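Local coordinates for pectate lyase (Paenibacillus sp. 0602, PDB 5GT5), which cleaves polygalacturonate and methyl-esterified pectins by endo-acting elimination, probably with calcium as cofactor, at residues Met55-Leu60 with Asn108-Lys113. The protein carries 1 engineered substitution. Numbering follows the deposited sequence.
Sequences MNDLNL and NGSKIK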
loop_
_atom_site.group_PDB
_atom_site.type_symbol
_atom_site.label_atom_id
_atom_site.label_comp_id
_atom_site.label_asym_id
_atom_site.label_seq_id
_atom_site.Cartn_x
_atom_site.Cartn_y
_atom_site.Cartn_z
ATOM N N MET A 55 -21.082 -10.631 -16.816
ATOM C CA MET A 55 -22.530 -10.797 -16.930
ATOM C C MET A 55 -22.961 -12.249 -17.100
ATOM O O MET A 55 -24.134 -12.583 -16.876
ATOM C CB MET A 55 -23.049 -9.976 -18.134
ATOM C CG MET A 55 -22.700 -8.472 -18.071
ATOM S SD MET A 55 -23.287 -7.698 -16.578
ATOM C CE MET A 55 -25.071 -7.735 -16.894
ATOM N N ASN A 56 -22.033 -13.089 -17.530
ATOM C CA ASN A 56 -22.334 -14.492 -17.819
ATOM C C ASN A 56 -21.037 -15.283 -17.772
ATOM O O ASN A 56 -19.960 -14.686 -17.667
ATOM C CB ASN A 56 -23.023 -14.626 -19.191
ATOM C CG ASN A 56 -22.358 -13.777 -20.281
ATOM O OD1 ASN A 56 -22.917 -12.765 -20.690
ATOM N ND2 ASN A 56 -21.174 -14.177 -20.754
ATOM N N ASP A 57 -21.114 -16.607 -17.842
ATOM C CA ASP A 57 -19.900 -17.405 -17.931
ATOM C C ASP A 57 -19.047 -16.952 -19.110
ATOM O O ASP A 57 -19.580 -16.586 -20.173
ATOM C CB ASP A 57 -20.198 -18.905 -18.117
ATOM C CG ASP A 57 -20.945 -19.536 -16.950
ATOM O OD1 ASP A 57 -21.072 -18.911 -15.881
ATOM O OD2 ASP A 57 -21.432 -20.691 -17.123
ATOM N N LEU A 58 -17.733 -16.990 -18.921
ATOM C CA LEU A 58 -16.792 -16.626 -19.976
ATOM C C LEU A 58 -15.862 -17.767 -20.325
ATOM O O LEU A 58 -15.215 -18.379 -19.438
ATOM C CB LEU A 58 -15.962 -15.397 -19.587
ATOM C CG LEU A 58 -16.719 -14.081 -19.349
ATOM C CD1 LEU A 58 -15.740 -13.018 -18.911
ATOM C CD2 LEU A 58 -17.439 -13.656 -20.634
ATOM N N ASN A 59 -15.793 -18.082 -21.614
ATOM C CA ASN A 59 -14.907 -19.121 -22.134
ATOM C C ASN A 59 -13.751 -18.428 -22.800
ATOM O O ASN A 59 -13.878 -17.889 -23.913
ATOM C CB ASN A 59 -15.699 -19.972 -23.124
ATOM C CG ASN A 59 -16.797 -20.710 -22.438
ATOM O OD1 ASN A 59 -16.534 -21.449 -21.506
ATOM N ND2 ASN A 59 -18.042 -20.458 -22.831
ATOM N N LEU A 60 -12.622 -18.391 -22.097
ATOM C CA LEU A 60 -11.570 -17.431 -22.407
ATOM C C LEU A 60 -10.289 -18.047 -22.989
ATOM O O LEU A 60 -9.225 -17.432 -22.986
ATOM C CB LEU A 60 -11.258 -16.589 -21.149
ATOM C CG LEU A 60 -12.435 -15.811 -20.573
ATOM C CD1 LEU A 60 -12.016 -15.100 -19.292
ATOM C CD2 LEU A 60 -12.971 -14.803 -21.611
ATOM N N ASN A 108 -24.179 -13.233 -10.125
ATOM C CA ASN A 108 -24.716 -14.557 -9.799
ATOM C C ASN A 108 -23.739 -15.711 -9.947
ATOM O O ASN A 108 -24.121 -16.853 -10.234
ATOM C CB ASN A 108 -26.021 -14.829 -10.551
ATOM C CG ASN A 108 -27.171 -13.995 -10.029
ATOM O OD1 ASN A 108 -27.664 -14.208 -8.914
ATOM N ND2 ASN A 108 -27.606 -13.044 -10.828
ATOM N N GLY A 109 -22.468 -15.425 -9.739
ATOM C CA GLY A 109 -21.486 -16.496 -9.682
ATOM C C GLY A 109 -21.089 -17.025 -11.040
ATOM O O GLY A 109 -20.963 -18.242 -11.204
ATOM N N SER A 110 -20.884 -16.142 -12.011
ATOM C CA SER A 110 -20.411 -16.531 -13.333
ATOM C C SER A 110 -19.041 -17.199 -13.266
ATOM O O SER A 110 -18.231 -16.923 -12.372
ATOM C CB SER A 110 -20.307 -15.306 -14.244
ATOM O OG SER A 110 -21.614 -14.775 -14.536
ATOM N N LYS A 111 -18.787 -18.064 -14.238
ATOM C CA LYS A 111 -17.550 -18.845 -14.335
ATOM C C LYS A 111 -16.545 -18.217 -15.286
ATOM O O LYS A 111 -16.916 -17.677 -16.347
ATOM C CB LYS A 111 -17.844 -20.274 -14.807
ATOM C CG LYS A 111 -18.698 -21.074 -13.844
ATOM C CD LYS A 111 -19.013 -22.443 -14.424
ATOM C CE LYS A 111 -19.997 -23.176 -13.537
ATOM N NZ LYS A 111 -20.124 -24.599 -13.945
ATOM N N ILE A 112 -15.278 -18.283 -14.908
ATOM C CA ILE A 112 -14.142 -17.878 -15.731
ATOM C C ILE A 112 -13.404 -19.154 -16.104
ATOM O O ILE A 112 -12.844 -19.814 -15.216
ATOM C CB ILE A 112 -13.177 -16.975 -14.934
ATOM C CG1 ILE A 112 -13.907 -15.720 -14.413
ATOM C CG2 ILE A 112 -11.951 -16.577 -15.765
ATOM C CD1 ILE A 112 -14.446 -14.851 -15.499
ATOM N N LYS A 113 -13.409 -19.522 -17.384
ATOM C CA LYS A 113 -12.868 -20.811 -17.848
ATOM C C LYS A 113 -11.749 -20.637 -18.853
ATOM O O LYS A 113 -11.793 -19.732 -19.693
ATOM C CB LYS A 113 -13.979 -21.658 -18.473
ATOM C CG LYS A 113 -15.051 -22.097 -17.495
ATOM C CD LYS A 113 -15.977 -23.159 -18.144
ATOM C CE LYS A 113 -17.132 -22.507 -18.845
ATOM N NZ LYS A 113 -17.734 -23.380 -19.933
HETATM O O HOH W 1 -20.137 -22.559 -18.605
HETATM O O HOH W 2 -23.546 -16.757 -15.362
HETATM O O HOH W 3 -22.088 -19.850 -13.317
HETATM O O HOH W 4 -20.321 -21.662 -21.462
#
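S110 starts the contact by resting its CB and OG on the N56 backbone, with OG 3.3 Å from N56 C. A water held by S110 OG also reaches D57 OD1, though weakly. K111 N donates to D57 OD1 (2.9 Å), coming from above the carboxylate plane, 47° out of it. D57 CG stands beside its own backbone N (chi1 -63°), which sets the carboxylate alongside the K111 side chain. K111 O then accepts a nearly straight bond from L58 N (2.8 Å). I112 lies on the same face of the sheet as L58, and both are buried: its CD1 lies 4.1 Å from L58 CD1, and its CG2 meets L60 CD1 at 3.8 Å. K113 N and O bond to L58 O and L60 N. On the opposite face, shared with N59, the K113 side chain bends at chi3 (-89°), bringing NZ to N59 OD1 in a weak bond of 2.8 Å. A water bridges NZ to D57 OD2, again weakly on the lysine side. Cutting K113 back to an alanine is likely to leave N59 OD1 without this donor and to break the water link to D57. This parallel ladder, continued by strand 131-133, joins successive coils of the right-handed parallel beta-helix of polysaccharide lyase family 1.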